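Local atomic coordinates of glycosyl hydrolase, family 38 (PDB entry 5KBP), a protein that probably hydrolyses alpha-mannosidic linkages as a bacterial glycoside hydrolase of family 38, a carbohydrate-binding and metal-dependent class of enzyme. Residues M133-Q138 against G179-K184; M175-P180 against G279-E284; H404-F409 against V422-E427; S463-E468 against K488-E493. All coordinates share one frame; numbering follows the deposited sequence.

Contact 1: residues M133-Q138 against G179-K184; sequences MGQTPQ and GPDQTK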
loop_
_atom_site.group_PDB
_atom_site.type_symbol
_atom_site.label_atom_id
_atom_site.label_comp_id
_atom_site.label_asym_id
_atom_site.label_seq_id
_atom_site.Cartn_x
_atom_site.Cartn_y
_atom_site.Cartn_z
ATOM N N MET A 133 25.100 -5.723 15.119
ATOM C CA MET A 133 26.245 -5.314 14.318
ATOM C C MET A 133 27.460 -5.046 15.199
ATOM O O MET A 133 27.342 -4.628 16.355
ATOM C CB MET A 133 25.898 -4.063 13.511
ATOM C CG MET A 133 25.436 -2.905 14.379
ATOM S SD MET A 133 24.956 -1.434 13.468
ATOM C CE MET A 133 23.491 -2.008 12.630
ATOM N N GLY A 134 28.646 -5.286 14.634
ATOM C CA GLY A 134 29.872 -5.095 15.390
ATOM C C GLY A 134 30.155 -3.648 15.738
ATOM O O GLY A 134 30.774 -3.366 16.768
ATOM N N GLN A 135 29.711 -2.714 14.898
ATOM C CA GLN A 135 29.961 -1.293 15.113
ATOM C C GLN A 135 28.952 -0.636 16.048
ATOM O O GLN A 135 28.896 0.598 16.095
ATOM C CB GLN A 135 29.975 -0.552 13.771
ATOM C CG GLN A 135 31.239 -0.750 12.947
ATOM C CD GLN A 135 32.393 0.124 13.410
ATOM O OE1 GLN A 135 32.449 0.546 14.565
ATOM N NE2 GLN A 135 33.319 0.408 12.501
ATOM N N THR A 136 28.165 -1.420 16.788
ATOM C CA THR A 136 27.179 -0.833 17.696
ATOM C C THR A 136 27.794 0.126 18.709
ATOM O O THR A 136 27.244 1.226 18.888
ATOM C CB THR A 136 26.389 -1.943 18.400
ATOM O OG1 THR A 136 25.834 -2.835 17.427
ATOM C CG2 THR A 136 25.263 -1.345 19.226
ATOM N N PRO A 137 28.899 -0.200 19.398
ATOM C CA PRO A 137 29.431 0.760 20.384
ATOM C C PRO A 137 29.797 2.108 19.789
ATOM O O PRO A 137 29.470 3.146 20.377
ATOM C CB PRO A 137 30.664 0.035 20.945
ATOM C CG PRO A 137 30.388 -1.403 20.720
ATOM C CD PRO A 137 29.658 -1.465 19.418
ATOM N N GLN A 138 30.465 2.125 18.633
ATOM C CA GLN A 138 30.826 3.401 18.023
ATOM C C GLN A 138 29.591 4.160 17.556
ATOM O O GLN A 138 29.519 5.386 17.700
ATOM C CB GLN A 138 31.791 3.182 16.857
ATOM C CG GLN A 138 32.302 4.480 16.250
ATOM C CD GLN A 138 33.176 4.261 15.033
ATOM O OE1 GLN A 138 33.900 5.159 14.609
ATOM N NE2 GLN A 138 33.106 3.066 14.460
ATOM N N GLY A 179 33.694 -2.201 20.390
ATOM C CA GLY A 179 33.623 -2.379 18.960
ATOM C C GLY A 179 34.990 -2.567 18.341
ATOM O O GLY A 179 36.028 -2.572 19.015
ATOM N N PRO A 180 35.003 -2.726 17.013
ATOM C CA PRO A 180 36.284 -2.899 16.311
ATOM C C PRO A 180 37.180 -1.676 16.370
ATOM O O PRO A 180 38.401 -1.819 16.228
ATOM C CB PRO A 180 35.856 -3.213 14.871
ATOM C CG PRO A 180 34.501 -2.602 14.741
ATOM C CD PRO A 180 33.856 -2.749 16.090
ATOM N N ASP A 181 36.624 -0.484 16.574
ATOM C CA ASP A 181 37.415 0.729 16.732
ATOM C C ASP A 181 37.809 0.983 18.181
ATOM O O ASP A 181 38.223 2.100 18.510
ATOM C CB ASP A 181 36.648 1.936 16.191
ATOM C CG ASP A 181 35.459 2.300 17.053
ATOM O OD1 ASP A 181 34.757 1.380 17.523
ATOM O OD2 ASP A 181 35.234 3.508 17.274
ATOM N N GLN A 182 37.675 -0.021 19.048
ATOM C CA GLN A 182 37.972 0.036 20.477
ATOM C C GLN A 182 37.038 0.964 21.245
ATOM O O GLN A 182 37.275 1.221 22.433
ATOM C CB GLN A 182 39.429 0.431 20.746
ATOM C CG GLN A 182 40.445 -0.528 20.141
ATOM C CD GLN A 182 41.842 -0.325 20.692
ATOM O OE1 GLN A 182 42.816 -0.266 19.940
ATOM N NE2 GLN A 182 41.949 -0.225 22.011
ATOM N N THR A 183 35.986 1.476 20.609
ATOM C CA THR A 183 34.958 2.202 21.343
ATOM C C THR A 183 34.196 1.234 22.239
ATOM O O THR A 183 33.824 0.136 21.819
ATOM C CB THR A 183 33.999 2.904 20.380
ATOM O OG1 THR A 183 34.731 3.816 19.552
ATOM C CG2 THR A 183 32.939 3.679 21.152
ATOM N N LYS A 184 33.966 1.648 23.482
ATOM C CA LYS A 184 33.425 0.772 24.511
ATOM C C LYS A 184 32.198 1.411 25.143
ATOM O O LYS A 184 32.245 2.571 25.567
ATOM C CB LYS A 184 34.498 0.474 25.565
ATOM C CG LYS A 184 33.983 0.127 26.948
ATOM C CD LYS A 184 35.136 -0.316 27.835
ATOM C CE LYS A 184 34.920 0.072 29.288
ATOM N NZ LYS A 184 34.909 1.550 29.478
#
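Q138 NE2, at the end of a side chain that lies against the carboxylate of D181, is gripped by two acceptors. Q135 OE1 takes one bond from Q138 NE2 at 2.6 Å, bent to 131° at the hydrogen and arriving from above the carbonyl plane, while the backbone oxygen of F890 takes the other. Q138 OE1 accepts from the backbone N of I892, so both ends of the amide are used and its rotation is fixed. With CG opposite the backbone N (chi1 -175°) and the chain straight beyond it, Q138 presents a flat amide that stacks on D181, the planes 23° apart and Q138 CD 3.1 Å from D181 OD2. P180 fits the first corner of the type I turn from G179 to Q182 because its ring fixes phi; its CG touches Q135 CD at 3.7 Å, and its CD meets G134 O at 3.2 Å. G179 has no side chain, and a CB would point toward P137, so the proline ring comes close, its CG 3.4 Å from G179 N. The same proline puts CB 3.3 Å from T183 O, and T183 lays its methyl CG2 against Q138 CA. The turn joins antiparallel strands 174-178 and 184-189 and packs on G134, the N-cap Q135 and the start of helix 136-141; P180 also touches E694 and F890, and P137 touches W177 of strand 174-178.

Contact 2: residues M175-P180 against G279-E284; sequences MWWEGP and GTVTGE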
loop_
_atom_site.group_PDB
_atom_site.type_symbol
_atom_site.label_atom_id
_atom_site.label_comp_id
_atom_site.label_asym_id
_atom_site.label_seq_id
_atom_site.Cartn_x
_atom_site.Cartn_y
_atom_site.Cartn_z
ATOM N N MET A 175 27.835 -5.998 31.189
ATOM C CA MET A 175 29.091 -6.272 30.506
ATOM C C MET A 175 29.538 -5.026 29.758
ATOM O O MET A 175 28.765 -4.085 29.554
ATOM C CB MET A 175 28.951 -7.459 29.546
ATOM C CG MET A 175 28.098 -7.159 28.321
ATOM S SD MET A 175 27.492 -8.643 27.502
ATOM C CE MET A 175 26.451 -9.330 28.789
ATOM N N TRP A 176 30.805 -5.035 29.354
ATOM C CA TRP A 176 31.340 -4.014 28.468
ATOM C C TRP A 176 31.283 -4.512 27.033
ATOM O O TRP A 176 31.593 -5.674 26.754
ATOM C CB TRP A 176 32.779 -3.658 28.845
ATOM C CG TRP A 176 32.912 -3.067 30.211
ATOM C CD1 TRP A 176 33.553 -3.617 31.282
ATOM C CD2 TRP A 176 32.378 -1.816 30.658
ATOM N NE1 TRP A 176 33.458 -2.782 32.368
ATOM C CE2 TRP A 176 32.741 -1.669 32.012
ATOM C CE3 TRP A 176 31.632 -0.803 30.047
ATOM C CZ2 TRP A 176 32.383 -0.553 32.765
ATOM C CZ3 TRP A 176 31.278 0.305 30.796
ATOM C CH2 TRP A 176 31.654 0.421 32.140
ATOM N N TRP A 177 30.875 -3.632 26.125
ATOM C CA TRP A 177 30.785 -3.958 24.706
ATOM C C TRP A 177 31.756 -3.058 23.954
ATOM O O TRP A 177 31.539 -1.845 23.858
ATOM C CB TRP A 177 29.358 -3.791 24.192
ATOM C CG TRP A 177 29.122 -4.462 22.878
ATOM C CD1 TRP A 177 30.028 -5.172 22.145
ATOM C CD2 TRP A 177 27.896 -4.490 22.138
ATOM N NE1 TRP A 177 29.442 -5.638 20.993
ATOM C CE2 TRP A 177 28.134 -5.233 20.965
ATOM C CE3 TRP A 177 26.621 -3.958 22.353
ATOM C CZ2 TRP A 177 27.145 -5.456 20.011
ATOM C CZ3 TRP A 177 25.641 -4.183 21.404
ATOM C CH2 TRP A 177 25.907 -4.926 20.250
ATOM N N GLU A 178 32.820 -3.651 23.425
ATOM C CA GLU A 178 33.854 -2.926 22.702
ATOM C C GLU A 178 33.754 -3.245 21.217
ATOM O O GLU A 178 33.727 -4.417 20.830
ATOM C CB GLU A 178 35.242 -3.289 23.236
ATOM C CG GLU A 178 36.388 -2.581 22.539
ATOM C CD GLU A 178 37.728 -2.873 23.185
ATOM O OE1 GLU A 178 37.746 -3.265 24.371
ATOM O OE2 GLU A 178 38.764 -2.715 22.505
ATOM N N GLY A 179 33.694 -2.201 20.390
ATOM C CA GLY A 179 33.623 -2.379 18.960
ATOM C C GLY A 179 34.990 -2.567 18.341
ATOM O O GLY A 179 36.028 -2.572 19.015
ATOM N N PRO A 180 35.003 -2.726 17.013
ATOM C CA PRO A 180 36.284 -2.899 16.311
ATOM C C PRO A 180 37.180 -1.676 16.370
ATOM O O PRO A 180 38.401 -1.819 16.228
ATOM C CB PRO A 180 35.856 -3.213 14.871
ATOM C CG PRO A 180 34.501 -2.602 14.741
ATOM C CD PRO A 180 33.856 -2.749 16.090
ATOM N N GLY A 279 33.103 -8.575 32.564
ATOM C CA GLY A 279 33.529 -9.113 31.290
ATOM C C GLY A 279 33.338 -8.132 30.148
ATOM O O GLY A 279 32.656 -7.111 30.256
ATOM N N THR A 280 33.962 -8.462 29.019
ATOM C CA THR A 280 33.915 -7.618 27.834
ATOM C C THR A 280 33.706 -8.482 26.600
ATOM O O THR A 280 34.470 -9.422 26.361
ATOM C CB THR A 280 35.200 -6.794 27.681
ATOM O OG1 THR A 280 35.388 -5.976 28.843
ATOM C CG2 THR A 280 35.120 -5.903 26.448
ATOM N N VAL A 281 32.670 -8.165 25.829
ATOM C CA VAL A 281 32.428 -8.790 24.536
ATOM C C VAL A 281 32.869 -7.821 23.450
ATOM O O VAL A 281 32.772 -6.598 23.601
ATOM C CB VAL A 281 30.948 -9.193 24.361
ATOM C CG1 VAL A 281 30.592 -10.301 25.330
ATOM C CG2 VAL A 281 30.038 -7.992 24.562
ATOM N N THR A 282 33.363 -8.369 22.342
ATOM C CA THR A 282 33.955 -7.567 21.280
ATOM C C THR A 282 33.360 -7.953 19.935
ATOM O O THR A 282 33.328 -9.136 19.580
ATOM C CB THR A 282 35.479 -7.738 21.240
ATOM O OG1 THR A 282 36.043 -7.318 22.485
ATOM C CG2 THR A 282 36.074 -6.911 20.108
ATOM N N GLY A 283 32.892 -6.950 19.192
ATOM C CA GLY A 283 32.484 -7.165 17.815
ATOM C C GLY A 283 31.050 -7.650 17.666
ATOM O O GLY A 283 30.167 -7.330 18.463
ATOM N N GLU A 284 30.826 -8.440 16.617
ATOM C CA GLU A 284 29.493 -8.937 16.307
ATOM C C GLU A 284 28.987 -9.864 17.405
ATOM O O GLU A 284 29.756 -10.580 18.055
ATOM C CB GLU A 284 29.497 -9.685 14.971
ATOM C CG GLU A 284 29.484 -8.809 13.729
ATOM C CD GLU A 284 29.460 -9.633 12.455
ATOM O OE1 GLU A 284 29.803 -10.833 12.521
ATOM O OE2 GLU A 284 29.098 -9.088 11.391
#
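M175-E178 and T280-T282 are neighbouring parallel strands, the second an outermost strand of the mixed sheet in the N-terminal family 38 region, and W177 and V281 touch on one of its faces. The backbone is bonded in the staggered manner of parallel strands. W176 N gives an almost straight bond (177°) to G279 O, 2.9 Å away, and W176 O accepts from V281 N, also at 2.9 Å. V281 O then takes E178 N at 3.0 Å, and E178 O closes the ladder with G283 N at 3.1 Å. CA-H...O contacts add to three of the acceptors: T280 CA to W176 O, W177 CA to V281 O and T282 CA to E178 O. M175 and W177 turn their own backbone polar groups the other way, to G187 and I185 of strand 184-189. Beta-branched T280, V281 and T282 suit so extended a chain. V281 CG2 packs on W177 CD1 at 3.7 Å and on M175 SD, whereas T280 and T282 share the other face with W176 and E178; there the indole of W176 meets K184 in a cation-pi contact. G283 has a positive phi (85°), a conformation easy for glycine, and the chain there presents its carbonyl to the indole of W177. That ring swings out opposite the backbone N (chi1 -164°), and W177 NE1 bonds G283 O at 3.1 Å, with the oxygen exactly in the ring plane.

Contact 3: residues H404-F409 against V422-E427; sequences HPFVLF and VEVEIE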
loop_
_atom_site.group_PDB
_atom_site.type_symbol
_atom_site.label_atom_id
_atom_site.label_comp_id
_atom_site.label_asym_id
_atom_site.label_seq_id
_atom_site.Cartn_x
_atom_site.Cartn_y
_atom_site.Cartn_z
ATOM N N HIS A 404 22.558 19.156 -29.058
ATOM C CA HIS A 404 21.746 18.606 -27.976
ATOM C C HIS A 404 22.659 18.221 -26.819
ATOM O O HIS A 404 23.216 17.112 -26.802
ATOM C CB HIS A 404 20.945 17.396 -28.464
ATOM C CG HIS A 404 20.150 17.656 -29.706
ATOM N ND1 HIS A 404 18.946 18.327 -29.692
ATOM C CD2 HIS A 404 20.388 17.337 -31.001
ATOM C CE1 HIS A 404 18.476 18.410 -30.924
ATOM N NE2 HIS A 404 19.331 17.817 -31.737
ATOM N N PRO A 405 22.854 19.092 -25.832
ATOM C CA PRO A 405 23.772 18.773 -24.736
ATOM C C PRO A 405 23.132 17.906 -23.664
ATOM O O PRO A 405 21.915 17.913 -23.457
ATOM C CB PRO A 405 24.140 20.153 -24.178
ATOM C CG PRO A 405 22.946 20.991 -24.463
ATOM C CD PRO A 405 22.351 20.475 -25.751
ATOM N N PHE A 406 23.984 17.149 -22.976
ATOM C CA PHE A 406 23.567 16.330 -21.847
ATOM C C PHE A 406 24.706 16.275 -20.840
ATOM O O PHE A 406 25.872 16.488 -21.183
ATOM C CB PHE A 406 23.150 14.918 -22.287
ATOM C CG PHE A 406 24.231 14.156 -23.001
ATOM C CD1 PHE A 406 24.409 14.296 -24.369
ATOM C CD2 PHE A 406 25.064 13.291 -22.308
ATOM C CE1 PHE A 406 25.401 13.595 -25.030
ATOM C CE2 PHE A 406 26.058 12.586 -22.966
ATOM C CZ PHE A 406 26.226 12.739 -24.327
ATOM N N VAL A 407 24.357 15.981 -19.587
ATOM C CA VAL A 407 25.290 16.050 -18.466
ATOM C C VAL A 407 25.340 14.699 -17.766
ATOM O O VAL A 407 24.303 14.065 -17.541
ATOM C CB VAL A 407 24.892 17.162 -17.472
ATOM C CG1 VAL A 407 25.925 17.283 -16.363
ATOM C CG2 VAL A 407 24.723 18.490 -18.195
ATOM N N LEU A 408 26.551 14.268 -17.411
ATOM C CA LEU A 408 26.782 13.028 -16.680
ATOM C C LEU A 408 27.257 13.361 -15.272
ATOM O O LEU A 408 28.258 14.064 -15.105
ATOM C CB LEU A 408 27.812 12.153 -17.395
ATOM C CG LEU A 408 27.291 11.229 -18.497
ATOM C CD1 LEU A 408 28.444 10.607 -19.269
ATOM C CD2 LEU A 408 26.404 10.152 -17.895
ATOM N N PHE A 409 26.550 12.848 -14.269
ATOM C CA PHE A 409 26.890 13.067 -12.870
ATOM C C PHE A 409 27.445 11.789 -12.258
ATOM O O PHE A 409 26.902 10.700 -12.471
ATOM C CB PHE A 409 25.671 13.513 -12.058
ATOM C CG PHE A 409 25.120 14.847 -12.461
ATOM C CD1 PHE A 409 24.185 14.944 -13.478
ATOM C CD2 PHE A 409 25.517 16.001 -11.807
ATOM C CE1 PHE A 409 23.667 16.170 -13.845
ATOM C CE2 PHE A 409 25.003 17.229 -12.170
ATOM C CZ PHE A 409 24.077 17.314 -13.190
ATOM N N VAL A 422 22.941 6.846 -22.595
ATOM C CA VAL A 422 22.261 8.123 -22.410
ATOM C C VAL A 422 21.230 8.288 -23.517
ATOM O O VAL A 422 21.566 8.180 -24.702
ATOM C CB VAL A 422 23.249 9.305 -22.417
ATOM C CG1 VAL A 422 22.497 10.625 -22.387
ATOM C CG2 VAL A 422 24.216 9.205 -21.246
ATOM N N GLU A 423 19.982 8.549 -23.134
ATOM C CA GLU A 423 18.915 8.801 -24.094
ATOM C C GLU A 423 18.777 10.306 -24.286
ATOM O O GLU A 423 18.586 11.045 -23.314
ATOM C CB GLU A 423 17.596 8.187 -23.623
ATOM C CG GLU A 423 16.585 7.969 -24.741
ATOM C CD GLU A 423 15.296 7.344 -24.247
ATOM O OE1 GLU A 423 14.978 7.505 -23.051
ATOM O OE2 GLU A 423 14.602 6.690 -25.055
ATOM N N VAL A 424 18.878 10.756 -25.533
ATOM C CA VAL A 424 18.872 12.175 -25.869
ATOM C C VAL A 424 17.738 12.439 -26.849
ATOM O O VAL A 424 17.627 11.760 -27.876
ATOM C CB VAL A 424 20.220 12.621 -26.464
ATOM C CG1 VAL A 424 20.202 14.113 -26.763
ATOM C CG2 VAL A 424 21.361 12.272 -25.519
ATOM N N GLU A 425 16.904 13.425 -26.530
ATOM C CA GLU A 425 15.821 13.838 -27.413
ATOM C C GLU A 425 16.387 14.693 -28.541
ATOM O O GLU A 425 16.970 15.753 -28.290
ATOM C CB GLU A 425 14.767 14.614 -26.627
ATOM C CG GLU A 425 13.598 15.111 -27.456
ATOM C CD GLU A 425 12.735 16.101 -26.698
ATOM O OE1 GLU A 425 13.037 17.312 -26.741
ATOM O OE2 GLU A 425 11.762 15.665 -26.047
ATOM N N ILE A 426 16.220 14.236 -29.782
ATOM C CA ILE A 426 16.739 14.970 -30.932
ATOM C C ILE A 426 15.667 15.780 -31.654
ATOM O O ILE A 426 16.009 16.740 -32.363
ATOM C CB ILE A 426 17.445 14.021 -31.923
ATOM C CG1 ILE A 426 16.483 12.936 -32.411
ATOM C CG2 ILE A 426 18.678 13.402 -31.281
ATOM C CD1 ILE A 426 17.086 12.016 -33.452
ATOM N N GLU A 427 14.391 15.433 -31.496
ATOM C CA GLU A 427 13.307 16.181 -32.115
ATOM C C GLU A 427 12.097 16.148 -31.195
ATOM O O GLU A 427 11.980 15.286 -30.320
ATOM C CB GLU A 427 12.954 15.626 -33.498
ATOM C CG GLU A 427 13.827 16.172 -34.616
ATOM C CD GLU A 427 14.313 15.091 -35.557
ATOM O OE1 GLU A 427 13.844 13.941 -35.437
ATOM O OE2 GLU A 427 15.171 15.392 -36.413
#
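The imidazole of H404 lies with one face over the backbone of I426 and not over a side chain: I426 CA stands 4.0 Å from the ring centroid, 18° off the ring normal, in a CH-pi contact. H404 CE1 also comes within 3.3 Å of I426 O. Here the strand carries a classic beta bulge, I426 and E427 both facing K488 of strand 483-499. Elsewhere the segments meet through apolar side chains alone. F406 holds its ring between the backbone N and the carbonyl carbon (chi1 59°), which swings it over V422, whose CG1 sits above the ring face at 4.1 Å from its centroid. V424 straddles its two neighbours, CG2 touching F406 CD1 at 3.8 Å and CG1 touching H404 CB at the same distance. Alternate valines suit this place, since short branched chains fill the narrow gap between strands whose axes are 7.8 Å apart and run nearly antiparallel (159°). This is the face-to-face packing of two beta layers, 404-410 paired with 503-511 and 804-807 in one, 416-430 belonging to the other. No hydrogen bond crosses between the two segments, so their contact probably rests on dispersion and the exclusion of water.

Contact 4: residues S463-E468 against K488-E493; sequences SRIVKE and KYLTVE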
loop_
_atom_site.group_PDB
_atom_site.type_symbol
_atom_site.label_atom_id
_atom_site.label_comp_id
_atom_site.label_asym_id
_atom_site.label_seq_id
_atom_site.Cartn_x
_atom_site.Cartn_y
_atom_site.Cartn_z
ATOM N N SER A 463 31.816 7.029 -29.345
ATOM C CA SER A 463 30.479 6.621 -28.936
ATOM C C SER A 463 29.918 5.654 -29.972
ATOM O O SER A 463 30.575 5.313 -30.960
ATOM C CB SER A 463 29.561 7.834 -28.763
ATOM O OG SER A 463 29.253 8.419 -30.016
ATOM N N ARG A 464 28.684 5.215 -29.730
ATOM C CA ARG A 464 27.972 4.326 -30.639
ATOM C C ARG A 464 26.481 4.565 -30.471
ATOM O O ARG A 464 25.982 4.603 -29.343
ATOM C CB ARG A 464 28.311 2.856 -30.364
ATOM C CG ARG A 464 27.596 1.873 -31.280
ATOM C CD ARG A 464 27.982 0.433 -30.973
ATOM N NE ARG A 464 27.464 -0.020 -29.685
ATOM C CZ ARG A 464 26.317 -0.673 -29.531
ATOM N NH1 ARG A 464 25.565 -0.953 -30.588
ATOM N NH2 ARG A 464 25.920 -1.049 -28.324
ATOM N N ILE A 465 25.777 4.730 -31.588
ATOM C CA ILE A 465 24.330 4.921 -31.560
ATOM C C ILE A 465 23.683 3.560 -31.324
ATOM O O ILE A 465 23.767 2.665 -32.169
ATOM C CB ILE A 465 23.820 5.564 -32.854
ATOM C CG1 ILE A 465 24.461 6.940 -33.052
ATOM C CG2 ILE A 465 22.302 5.675 -32.832
ATOM C CD1 ILE A 465 24.242 7.892 -31.894
ATOM N N VAL A 466 23.039 3.401 -30.170
ATOM C CA VAL A 466 22.459 2.111 -29.805
ATOM C C VAL A 466 21.119 1.904 -30.501
ATOM O O VAL A 466 20.916 0.917 -31.217
ATOM C CB VAL A 466 22.319 1.995 -28.277
ATOM C CG1 VAL A 466 21.644 0.685 -27.903
ATOM C CG2 VAL A 466 23.680 2.108 -27.617
ATOM N N LYS A 467 20.185 2.830 -30.299
ATOM C CA LYS A 467 18.848 2.686 -30.858
ATOM C C LYS A 467 18.179 4.050 -30.923
ATOM O O LYS A 467 18.612 5.010 -30.280
ATOM C CB LYS A 467 18.000 1.713 -30.031
ATOM C CG LYS A 467 17.888 2.091 -28.561
ATOM C CD LYS A 467 17.069 1.071 -27.786
ATOM C CE LYS A 467 16.988 1.434 -26.312
ATOM N NZ LYS A 467 16.183 0.448 -25.538
ATOM N N GLU A 468 17.113 4.117 -31.716
ATOM C CA GLU A 468 16.252 5.286 -31.787
ATOM C C GLU A 468 14.849 4.895 -31.343
ATOM O O GLU A 468 14.476 3.718 -31.360
ATOM C CB GLU A 468 16.210 5.876 -33.203
ATOM C CG GLU A 468 15.252 5.162 -34.146
ATOM C CD GLU A 468 15.198 5.804 -35.518
ATOM O OE1 GLU A 468 16.246 6.294 -35.987
ATOM O OE2 GLU A 468 14.105 5.826 -36.124
ATOM N N LYS A 488 11.325 12.175 -30.643
ATOM C CA LYS A 488 12.241 11.155 -31.132
ATOM C C LYS A 488 13.481 11.164 -30.253
ATOM O O LYS A 488 14.064 12.226 -30.008
ATOM C CB LYS A 488 12.617 11.395 -32.598
ATOM C CG LYS A 488 13.414 10.261 -33.219
ATOM C CD LYS A 488 13.472 10.390 -34.730
ATOM C CE LYS A 488 14.057 9.143 -35.370
ATOM N NZ LYS A 488 13.978 9.190 -36.856
ATOM N N TYR A 489 13.877 9.989 -29.777
ATOM C CA TYR A 489 14.975 9.860 -28.831
ATOM C C TYR A 489 16.089 9.022 -29.433
ATOM O O TYR A 489 15.835 8.025 -30.117
ATOM C CB TYR A 489 14.504 9.228 -27.519
ATOM C CG TYR A 489 13.465 10.044 -26.793
ATOM C CD1 TYR A 489 13.839 11.027 -25.887
ATOM C CD2 TYR A 489 12.112 9.836 -27.015
ATOM C CE1 TYR A 489 12.893 11.780 -25.219
ATOM C CE2 TYR A 489 11.156 10.583 -26.353
ATOM C CZ TYR A 489 11.553 11.555 -25.456
ATOM O OH TYR A 489 10.608 12.303 -24.793
ATOM N N LEU A 490 17.325 9.433 -29.170
ATOM C CA LEU A 490 18.506 8.696 -29.589
ATOM C C LEU A 490 19.244 8.211 -28.351
ATOM O O LEU A 490 19.441 8.975 -27.398
ATOM C CB LEU A 490 19.421 9.568 -30.452
ATOM C CG LEU A 490 20.282 8.803 -31.459
ATOM C CD1 LEU A 490 19.407 7.904 -32.319
ATOM C CD2 LEU A 490 21.081 9.762 -32.324
ATOM N N THR A 491 19.638 6.942 -28.362
ATOM C CA THR A 491 20.323 6.308 -27.240
ATOM C C THR A 491 21.799 6.171 -27.599
ATOM O O THR A 491 22.157 5.392 -28.488
ATOM C CB THR A 491 19.699 4.951 -26.923
ATOM O OG1 THR A 491 18.335 5.135 -26.518
ATOM C CG2 THR A 491 20.463 4.261 -25.812
ATOM N N VAL A 492 22.647 6.930 -26.910
ATOM C CA VAL A 492 24.075 6.999 -27.202
ATOM C C VAL A 492 24.837 6.257 -26.113
ATOM O O VAL A 492 24.491 6.340 -24.929
ATOM C CB VAL A 492 24.549 8.461 -27.313
ATOM C CG1 VAL A 492 26.012 8.521 -27.720
ATOM C CG2 VAL A 492 23.682 9.224 -28.305
ATOM N N GLU A 493 25.877 5.532 -26.517
ATOM C CA GLU A 493 26.685 4.724 -25.613
ATOM C C GLU A 493 28.050 5.380 -25.448
ATOM O O GLU A 493 28.750 5.616 -26.438
ATOM C CB GLU A 493 26.829 3.299 -26.147
ATOM C CG GLU A 493 27.298 2.285 -25.122
ATOM C CD GLU A 493 27.278 0.867 -25.659
ATOM O OE1 GLU A 493 27.569 0.679 -26.859
ATOM O OE2 GLU A 493 26.962 -0.060 -24.884
#
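R464 runs alongside E493 in the same direction, and R464 NE and R464 NH2 both donate hydrogen bonds to E493 OE1, at 2.9 and 2.8 Å, in a salt bridge that probably meets the charge of the buried acid. NE comes nearly along the C-O axis, NH2 from above the carboxylate plane, the flat groups 58° apart. R464 bends at chi3 (69°), which turns the guanidinium back over V466; one of its faces rests on V466 CG2, and that methyl packs on E493 CB at 3.7 Å. Beta-branched T491, suited to the extended strand, works through its backbone, T491 O taking V466 N at 2.8 Å and T491 N giving to K467 O at 2.9 Å. Two residues, V466 and K467, thus face one, a beta bulge in the antiparallel hairpin of strands 463-475 and 483-499; the register moves from I465 opposite V492 to E468 opposite L490. On the face of those pairs I465 CG2 meets L490 CD1 at 3.7 Å, while the T491 side chain crosses the aliphatic part of K467 at a slant. E468 forms a looser salt bridge, E468 OE2 to K488 NZ at 3.4 Å. T448 OG1 hydrogen-bonds both E468 OE1 and K488 NZ.

Contacts 1 and 2 share G179 and P180, with centres 7 Å apart: contact 2 adds an edge strand to the sheet by backbone bonds, and contact 1 seats the turn after the shared strand on a helix through prolines and a stacked amide. Contacts 3 and 4 lie across the chain's centre, contact 3 about 46 Å from contact 1 between centres. They meet through one sheet, V424 N probably hydrogen-bonding L490 O. Contact 3, the buried one, joins two layers and is apolar; contact 4 builds one layer from its hairpin, with a salt bridge near each end, joining a more exposed residue to a buried one. Contacts 1 and 2, also partly buried, have none.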